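Local coordinates for extracellular haem-binding protein (Streptomyces reticuli, PDB 3FPW) that binds and degrades haem outside the cell and, as an octamer, probably passes a signal to its cognate two-component sensor kinase, at residues H64-R75 with V92-L103; K119-T130 with I146-P157. All blocks are in the same frame, centred on the assembly; numbering follows the deposited sequence.

Contact 1. Residues H64-R75 with V92-L103; sequences HLTLEAATKAAR and VVDRNGNTLVTL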
# COMPACT_ATOMS: atom_id res chain seq x y z
N HIS A 64 12.90 8.22 -26.04
CA HIS A 64 13.14 8.63 -24.65
C HIS A 64 14.27 9.63 -24.53
O HIS A 64 15.18 9.63 -25.37
CB HIS A 64 13.57 7.40 -23.87
CG HIS A 64 12.61 6.28 -24.02
ND1 HIS A 64 11.54 6.13 -23.16
CD2 HIS A 64 12.49 5.31 -24.96
CE1 HIS A 64 10.82 5.09 -23.56
NE2 HIS A 64 11.38 4.58 -24.65
N LEU A 65 14.23 10.44 -23.48
CA LEU A 65 15.43 11.13 -23.04
C LEU A 65 16.43 10.08 -22.57
O LEU A 65 16.07 9.08 -21.93
CB LEU A 65 15.14 12.08 -21.86
CG LEU A 65 14.20 13.25 -22.06
CD1 LEU A 65 14.17 14.08 -20.79
CD2 LEU A 65 14.66 14.08 -23.24
N THR A 66 17.71 10.31 -22.90
CA THR A 66 18.77 9.54 -22.30
C THR A 66 18.88 9.92 -20.83
O THR A 66 18.45 11.01 -20.42
CB THR A 66 20.11 9.85 -22.99
OG1 THR A 66 20.44 11.23 -22.80
CG2 THR A 66 20.04 9.52 -24.50
N LEU A 67 19.42 9.02 -20.02
CA LEU A 67 19.73 9.39 -18.64
C LEU A 67 20.56 10.67 -18.58
O LEU A 67 20.30 11.55 -17.75
CB LEU A 67 20.44 8.28 -17.89
CG LEU A 67 20.79 8.67 -16.44
CD1 LEU A 67 19.55 9.07 -15.61
CD2 LEU A 67 21.52 7.53 -15.76
N GLU A 68 21.56 10.79 -19.46
CA GLU A 68 22.39 12.00 -19.51
C GLU A 68 21.53 13.27 -19.67
O GLU A 68 21.73 14.27 -18.94
CB GLU A 68 23.43 11.89 -20.63
CG GLU A 68 24.29 13.14 -20.80
CD GLU A 68 25.26 13.06 -21.99
OE1 GLU A 68 26.19 13.89 -22.02
OE2 GLU A 68 25.07 12.21 -22.90
N ALA A 69 20.58 13.24 -20.60
CA ALA A 69 19.73 14.42 -20.86
C ALA A 69 18.78 14.67 -19.69
O ALA A 69 18.61 15.81 -19.25
CB ALA A 69 18.91 14.21 -22.12
N ALA A 70 18.18 13.61 -19.17
CA ALA A 70 17.27 13.79 -18.02
C ALA A 70 18.00 14.36 -16.80
O ALA A 70 17.46 15.20 -16.06
CB ALA A 70 16.62 12.47 -17.67
N THR A 71 19.22 13.89 -16.59
CA THR A 71 20.04 14.40 -15.49
C THR A 71 20.40 15.86 -15.68
O THR A 71 20.32 16.66 -14.75
CB THR A 71 21.32 13.57 -15.35
OG1 THR A 71 20.97 12.20 -15.10
CG2 THR A 71 22.20 14.11 -14.20
N LYS A 72 20.80 16.22 -16.90
CA LYS A 72 21.16 17.61 -17.21
C LYS A 72 19.97 18.53 -16.91
O LYS A 72 20.15 19.60 -16.31
CB LYS A 72 21.58 17.70 -18.69
CG LYS A 72 21.83 19.10 -19.24
CD LYS A 72 22.49 19.06 -20.62
CE LYS A 72 21.51 18.66 -21.72
NZ LYS A 72 22.01 19.00 -23.11
N ALA A 73 18.77 18.11 -17.33
CA ALA A 73 17.58 18.92 -17.13
C ALA A 73 17.24 19.04 -15.63
O ALA A 73 16.92 20.13 -15.12
CB ALA A 73 16.38 18.31 -17.90
N ALA A 74 17.30 17.93 -14.92
CA ALA A 74 16.99 17.95 -13.50
C ALA A 74 17.94 18.88 -12.78
O ALA A 74 17.53 19.70 -11.96
CB ALA A 74 17.07 16.55 -12.92
N ARG A 75 19.22 18.75 -13.08
CA ARG A 75 20.24 19.57 -12.44
C ARG A 75 20.02 21.05 -12.74
O ARG A 75 20.22 21.90 -11.87
CB ARG A 75 21.64 19.09 -12.86
CG ARG A 75 21.99 17.77 -12.22
CD ARG A 75 23.38 17.31 -12.62
NE ARG A 75 24.40 18.12 -11.94
CZ ARG A 75 25.55 18.49 -12.50
NH1 ARG A 75 25.79 18.18 -13.76
NH2 ARG A 75 26.42 19.20 -11.81
N VAL A 92 12.36 13.72 -12.99
CA VAL A 92 12.07 13.57 -14.42
C VAL A 92 11.43 12.20 -14.60
O VAL A 92 11.99 11.19 -14.17
CB VAL A 92 13.35 13.70 -15.28
CG1 VAL A 92 13.05 13.50 -16.76
CG2 VAL A 92 14.06 15.05 -15.03
N VAL A 93 10.24 12.19 -15.20
CA VAL A 93 9.46 10.96 -15.37
C VAL A 93 9.24 10.71 -16.87
O VAL A 93 8.86 11.59 -17.64
CB VAL A 93 8.10 11.06 -14.61
CG1 VAL A 93 7.21 9.85 -14.91
CG2 VAL A 93 8.33 11.21 -13.09
N ASP A 94 9.52 9.49 -17.31
CA ASP A 94 9.33 9.11 -18.71
C ASP A 94 7.84 9.03 -19.06
O ASP A 94 6.98 8.80 -18.20
CB ASP A 94 9.97 7.71 -18.90
CG ASP A 94 10.22 7.37 -20.36
OD1 ASP A 94 11.38 7.56 -20.81
OD2 ASP A 94 9.26 6.96 -21.07
N ARG A 95 7.55 9.16 -20.34
CA ARG A 95 6.20 8.98 -20.85
C ARG A 95 5.66 7.58 -20.51
O ARG A 95 4.45 7.35 -20.44
CB ARG A 95 6.20 9.23 -22.37
CG ARG A 95 4.93 8.83 -23.09
CD ARG A 95 3.70 9.66 -22.72
NE ARG A 95 2.58 9.22 -23.58
CZ ARG A 95 1.38 9.78 -23.56
NH1 ARG A 95 1.15 10.80 -22.76
NH2 ARG A 95 0.40 9.32 -24.36
N ASN A 96 6.56 6.64 -20.29
CA ASN A 96 6.08 5.30 -19.91
C ASN A 96 5.89 5.09 -18.44
O ASN A 96 5.33 4.07 -18.05
CB ASN A 96 7.10 4.22 -20.36
CG ASN A 96 8.44 4.28 -19.58
OD1 ASN A 96 8.52 4.82 -18.46
ND2 ASN A 96 9.48 3.69 -20.16
N GLY A 97 6.21 6.07 -17.59
CA GLY A 97 5.45 6.47 -16.43
C GLY A 97 6.57 6.16 -15.38
O GLY A 97 6.41 6.35 -14.16
N ASN A 98 7.75 5.71 -15.85
CA ASN A 98 8.89 5.45 -14.94
C ASN A 98 9.66 6.70 -14.54
O ASN A 98 9.98 7.54 -15.39
CB ASN A 98 9.92 4.48 -15.56
CG ASN A 98 9.38 3.07 -15.71
OD1 ASN A 98 8.45 2.66 -15.02
ND2 ASN A 98 9.99 2.30 -16.63
N THR A 99 10.00 6.80 -13.26
CA THR A 99 10.88 7.89 -12.83
C THR A 99 12.28 7.59 -13.32
O THR A 99 12.79 6.50 -13.12
CB THR A 99 10.90 8.03 -11.30
OG1 THR A 99 9.56 8.33 -10.86
CG2 THR A 99 11.83 9.14 -10.85
N LEU A 100 12.90 8.57 -13.98
CA LEU A 100 14.26 8.45 -14.51
C LEU A 100 15.30 9.10 -13.62
O LEU A 100 16.40 8.58 -13.46
CB LEU A 100 14.35 9.13 -15.88
CG LEU A 100 13.40 8.63 -16.96
CD1 LEU A 100 13.78 9.34 -18.26
CD2 LEU A 100 13.48 7.13 -17.13
N VAL A 101 14.95 10.24 -13.02
CA VAL A 101 15.87 10.99 -12.15
C VAL A 101 15.07 11.63 -11.03
O VAL A 101 13.99 12.17 -11.27
CB VAL A 101 16.58 12.15 -12.92
CG1 VAL A 101 17.39 13.03 -11.94
CG2 VAL A 101 17.48 11.61 -14.00
N THR A 102 15.60 11.57 -9.81
CA THR A 102 15.11 12.44 -8.73
C THR A 102 16.28 13.08 -8.05
O THR A 102 17.35 12.46 -7.89
CB THR A 102 14.28 11.70 -7.66
OG1 THR A 102 15.08 10.67 -7.04
CG2 THR A 102 13.03 11.11 -8.27
N LEU A 103 16.07 14.33 -7.61
CA LEU A 103 17.10 15.06 -6.89
C LEU A 103 16.39 15.79 -5.77
O LEU A 103 15.45 16.56 -6.03
CB LEU A 103 17.73 16.09 -7.81
CG LEU A 103 18.47 15.61 -9.05
CD1 LEU A 103 18.94 16.86 -9.83
CD2 LEU A 103 19.65 14.73 -8.66
O HOH W 1 12.10 10.05 -21.58

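Contact 2. Residues K119-T130 with I146-P157; sequences KAFTAVSWNAPT and IPGTLFLAGGTP. With PO4 (phosphate ion), chain G; PO4 (phosphate ion), chain D.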
# COMPACT_ATOMS: atom_id res chain seq x y z
N LYS A 119 3.86 15.49 -10.14
CA LYS A 119 3.70 16.55 -11.13
C LYS A 119 4.31 16.16 -12.47
O LYS A 119 3.71 16.41 -13.51
CB LYS A 119 4.33 17.87 -10.68
CG LYS A 119 3.59 18.48 -9.50
CD LYS A 119 4.22 19.81 -9.16
CE LYS A 119 3.78 20.34 -7.81
NZ LYS A 119 4.51 21.61 -7.45
N ALA A 120 5.51 15.60 -12.45
CA ALA A 120 6.16 15.16 -13.67
C ALA A 120 5.32 14.09 -14.41
O ALA A 120 5.15 14.15 -15.65
CB ALA A 120 7.57 14.63 -13.36
N PHE A 121 4.82 13.12 -13.66
CA PHE A 121 3.99 12.07 -14.23
C PHE A 121 2.74 12.69 -14.88
O PHE A 121 2.29 12.28 -15.94
CB PHE A 121 3.57 11.13 -13.07
CG PHE A 121 2.67 9.99 -13.49
CD1 PHE A 121 1.28 10.08 -13.35
CD2 PHE A 121 3.22 8.82 -13.99
CE1 PHE A 121 0.45 9.01 -13.73
CE2 PHE A 121 2.39 7.75 -14.35
CZ PHE A 121 1.02 7.86 -14.23
N THR A 122 2.18 13.70 -14.22
CA THR A 122 0.92 14.28 -14.69
C THR A 122 1.15 15.07 -15.97
O THR A 122 0.36 14.96 -16.94
CB THR A 122 0.32 15.15 -13.60
OG1 THR A 122 0.10 14.32 -12.45
CG2 THR A 122 -1.01 15.74 -14.05
N ALA A 123 2.23 15.84 -15.99
CA ALA A 123 2.57 16.61 -17.18
C ALA A 123 2.82 15.73 -18.41
O ALA A 123 2.37 16.06 -19.53
CB ALA A 123 3.79 17.47 -16.91
N VAL A 124 3.53 14.61 -18.23
CA VAL A 124 3.85 13.76 -19.37
C VAL A 124 2.64 12.94 -19.81
O VAL A 124 2.53 12.58 -20.97
CB VAL A 124 5.09 12.85 -19.14
CG1 VAL A 124 4.73 11.68 -18.26
CG2 VAL A 124 5.62 12.34 -20.51
N SER A 125 1.73 12.67 -18.88
CA SER A 125 0.51 11.93 -19.21
C SER A 125 -0.42 12.70 -20.13
O SER A 125 -1.04 12.09 -21.02
CB SER A 125 -0.24 11.55 -17.94
OG SER A 125 0.45 10.54 -17.23
N TRP A 126 -0.53 14.01 -19.92
CA TRP A 126 -1.42 14.84 -20.75
C TRP A 126 -0.67 15.76 -21.71
O TRP A 126 -1.28 16.51 -22.47
CB TRP A 126 -2.42 15.64 -19.88
CG TRP A 126 -3.57 14.79 -19.41
CD1 TRP A 126 -4.74 14.55 -20.08
CD2 TRP A 126 -3.66 14.08 -18.17
NE1 TRP A 126 -5.55 13.72 -19.34
CE2 TRP A 126 -4.91 13.41 -18.17
CE3 TRP A 126 -2.81 13.93 -17.07
CZ2 TRP A 126 -5.33 12.62 -17.09
CZ3 TRP A 126 -3.24 13.13 -16.00
CH2 TRP A 126 -4.48 12.49 -16.03
N ASN A 127 0.67 15.67 -21.71
CA ASN A 127 1.48 16.53 -22.56
C ASN A 127 1.12 18.00 -22.40
O ASN A 127 0.92 18.74 -23.38
CB ASN A 127 1.38 16.10 -24.03
CG ASN A 127 2.40 16.79 -24.88
OD1 ASN A 127 3.46 17.20 -24.39
ND2 ASN A 127 2.12 16.90 -26.19
N ALA A 128 1.07 18.44 -21.15
CA ALA A 128 0.65 19.81 -20.84
C ALA A 128 1.24 20.20 -19.50
O ALA A 128 1.41 19.34 -18.63
CB ALA A 128 -0.88 19.89 -20.77
N PRO A 129 1.52 21.49 -19.30
CA PRO A 129 2.00 21.97 -18.00
C PRO A 129 0.93 21.74 -16.93
O PRO A 129 -0.26 21.87 -17.22
CB PRO A 129 2.20 23.47 -18.22
CG PRO A 129 2.17 23.69 -19.70
CD PRO A 129 1.34 22.58 -20.27
N THR A 130 1.32 21.39 -15.71
CA THR A 130 0.31 21.08 -14.72
C THR A 130 -0.45 22.32 -14.26
O THR A 130 -1.58 22.21 -13.78
CB THR A 130 0.88 20.33 -13.48
OG1 THR A 130 2.02 21.03 -12.96
CG2 THR A 130 1.29 18.88 -13.86
N ILE A 146 -7.62 10.29 -10.74
CA ILE A 146 -6.80 9.33 -11.46
C ILE A 146 -5.53 9.07 -10.67
O ILE A 146 -4.82 10.00 -10.27
CB ILE A 146 -6.49 9.84 -12.87
CG1 ILE A 146 -7.77 9.88 -13.70
CG2 ILE A 146 -5.38 9.01 -13.55
CD1 ILE A 146 -7.63 10.64 -15.02
N PRO A 147 -5.24 7.79 -10.40
CA PRO A 147 -4.10 7.41 -9.58
C PRO A 147 -2.79 7.98 -10.09
O PRO A 147 -2.54 8.03 -11.31
CB PRO A 147 -4.10 5.88 -9.68
CG PRO A 147 -5.54 5.57 -9.77
CD PRO A 147 -6.07 6.62 -10.73
N GLY A 148 -1.95 8.41 -9.15
CA GLY A 148 -0.57 8.79 -9.45
C GLY A 148 -0.42 10.23 -9.90
O GLY A 148 0.69 10.71 -10.13
N THR A 149 -1.55 10.93 -10.00
CA THR A 149 -1.55 12.32 -10.50
C THR A 149 -1.49 13.41 -9.43
O THR A 149 -1.80 13.19 -8.25
CB THR A 149 -2.77 12.59 -11.40
OG1 THR A 149 -3.96 12.48 -10.62
CG2 THR A 149 -2.81 11.55 -12.56
N LEU A 150 -1.07 14.60 -9.85
CA LEU A 150 -1.10 15.78 -9.00
C LEU A 150 -1.31 16.98 -9.89
O LEU A 150 -0.41 17.37 -10.63
CB LEU A 150 0.20 15.90 -8.19
CG LEU A 150 0.25 17.11 -7.27
CD1 LEU A 150 -0.97 17.20 -6.37
CD2 LEU A 150 1.54 17.04 -6.42
N PHE A 151 -2.51 17.54 -9.84
CA PHE A 151 -2.90 18.62 -10.73
C PHE A 151 -2.57 19.98 -10.09
O PHE A 151 -3.45 20.73 -9.65
CB PHE A 151 -4.39 18.50 -11.01
CG PHE A 151 -4.71 17.45 -12.04
CD1 PHE A 151 -4.68 16.10 -11.72
CD2 PHE A 151 -5.00 17.82 -13.35
CE1 PHE A 151 -4.97 15.12 -12.67
CE2 PHE A 151 -5.29 16.84 -14.31
CZ PHE A 151 -5.27 15.50 -13.98
N LEU A 152 -1.29 20.27 -10.00
CA LEU A 152 -0.80 21.41 -9.25
C LEU A 152 0.42 21.92 -10.00
O LEU A 152 1.30 21.13 -10.37
CB LEU A 152 -0.43 20.94 -7.85
CG LEU A 152 0.20 21.96 -6.91
CD1 LEU A 152 -0.80 23.08 -6.57
CD2 LEU A 152 0.70 21.24 -5.67
N ALA A 153 0.44 23.22 -10.28
CA ALA A 153 1.53 23.85 -11.02
C ALA A 153 2.91 23.38 -10.57
O ALA A 153 3.19 23.27 -9.37
CB ALA A 153 1.43 25.38 -10.89
N GLY A 154 3.77 23.10 -11.55
CA GLY A 154 5.13 22.73 -11.29
C GLY A 154 5.67 21.61 -12.16
O GLY A 154 6.86 21.26 -12.05
N GLY A 155 4.81 21.01 -12.99
CA GLY A 155 5.28 19.97 -13.94
C GLY A 155 5.16 20.48 -15.37
O GLY A 155 4.20 21.17 -15.70
N THR A 156 6.13 20.16 -16.21
CA THR A 156 6.09 20.61 -17.61
C THR A 156 6.56 19.48 -18.53
O THR A 156 7.50 18.77 -18.20
CB THR A 156 6.90 21.92 -17.82
OG1 THR A 156 6.52 22.51 -19.07
CG2 THR A 156 8.38 21.67 -17.80
N PRO A 157 5.93 19.34 -19.71
CA PRO A 157 6.33 18.24 -20.59
C PRO A 157 7.50 18.57 -21.51
O PRO A 157 7.80 19.74 -21.80
CB PRO A 157 5.07 17.99 -21.43
CG PRO A 157 4.45 19.36 -21.54
CD PRO A 157 4.69 19.99 -20.18
P PO4 G . -2.26 6.94 -5.75
O1 PO4 G . -2.63 8.27 -6.39
O2 PO4 G . -1.94 7.15 -4.28
O3 PO4 G . -3.44 6.00 -5.89
O4 PO4 G . -1.06 6.34 -6.43
P PO4 D . 4.65 22.02 -3.60
O1 PO4 D . 5.80 22.90 -4.09
O2 PO4 D . 3.72 22.93 -2.82
O3 PO4 D . 3.94 21.55 -4.82
O4 PO4 D . 5.03 20.80 -2.73

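Contact 1. Residues H64-R75 with V92-L103
His64 and Asp94 are brought together by their first torsions: the imidazole lies anti to its own carbonyl carbon (chi1 -54°), while the carboxylate of Asp94 swings anti to the backbone nitrogen (chi1 -163°). The ring ND1 of His64 thus donates to OD1 of Asp94 over 2.8 Å, nearly straight at 165°, from the syn side of the carboxylate and close to the ring plane. OD1 is gripped a second time by a water, which in turn accepts from the backbone N of Leu65, while OD2 of Asp94 takes the backbone N of Asn96 on its anti lone pair, an Asx turn at the hairpin tip. Bonds to both oxygens help to fix the rotation of the carboxylate. NE2 of His64 meets Ser62, both in its own chain and in a neighbouring subunit.

Farther along, helix 67-83 packs on strands 89-94 and 99-104 of the antiparallel sheet, running roughly along the latter, an alpha/beta layer in a family of the GAF clan. A classic beta bulge sets Leu100 and Val101 together opposite Val92, and all three point to the helix. Ala70 CB settles 3.8 Å from Val92 CG1 and 3.9 Å from Val101 CG2. One turn on, Ala74 CB touches Val101 CG1 at 3.7 Å and Leu103 CD1 at 3.6 Å. The small alanines suit the close approach of helix to strand, 8.0 Å between the axes of 67-75 and 99-103. Leu67 CD1 reaches the same Val101 CG2, the two side chains crossing at about a right angle; just before it, Thr66 at the N-cap accepts from Ala69 N through OG1.

Contact 2. Residues K119-T130 with I146-P157
Thr130 OG1 bridges two backbone groups where the loop runs into strand 155-160, donating to Leu152 O at 2.7 Å and accepting from Gly155 N at 2.8 Å. The hydroxyl stands between its own backbone nitrogen and carbonyl carbon (chi1 51°), and it meets Leu152 O from above the carbonyl plane. Thr130 N returns a bond to Gly155 O, so one residue holds the chain on entry to the strand. Lys119, extended beyond CG, lays its methylene groups past Leu152 O and gives NZ to Ala153 O at 2.9 Å. The same ammonium donates to O3 of a phosphate, probably from the crystallisation liquor, bonds to Val170 O and forms a salt bridge with Asp179. On the next turn of the helix Thr122 OG1 accepts from Leu150 N at 2.9 Å, nearly straight, while also bonding to Arg118 O.

Around this polar framework the rings close in. Thr122 CG2 sits over the centre of the Phe151 ring, a CH-pi contact 7° off the normal. Phe151 CZ in turn lies over one face of Trp126, 3.7 Å from CZ3, with the ring planes inclined at 57°. At the indole edge Ile146 CD1 and Thr149 CG2 fill in, approaching near its plane. Near the other end of the segments, Pro157 packs against Asn127, Ala128 and Pro129, and Ala123 CB meets the backbone between Gly155 and Thr156. The axes of 119-126 and 155-157 come within 6.5 Å, which Gly155 allows: a side chain there would run into Lys119 O.

Buried hydroxyls and an ammonium thus satisfy peptide groups of the irregular run 149-154 and of the start of strand 155-160, so side-chain chemistry from helix 112-126 and Thr130 helps fix their path.

Contacts 1 and 2 follow each other along the chain, the first closing before the second opens, with their centres about 14 Å apart. Both use the four-stranded antiparallel sheet: contact 1 involves the strands 89-94 and 99-104, while contact 2 includes strand 155-160, at the opposite edge of the sheet from 99-104 within the chain. The two meet directly: Arg95 NH1 lies 2.9 Å from Val124 O, a probable hydrogen bond. Each contact also touches the fourth subunit. Val92 points to helix 67-83 while its neighbour Val93 packs on Ala120 of helix 112-126, so the two helices cover opposite faces of the sheet.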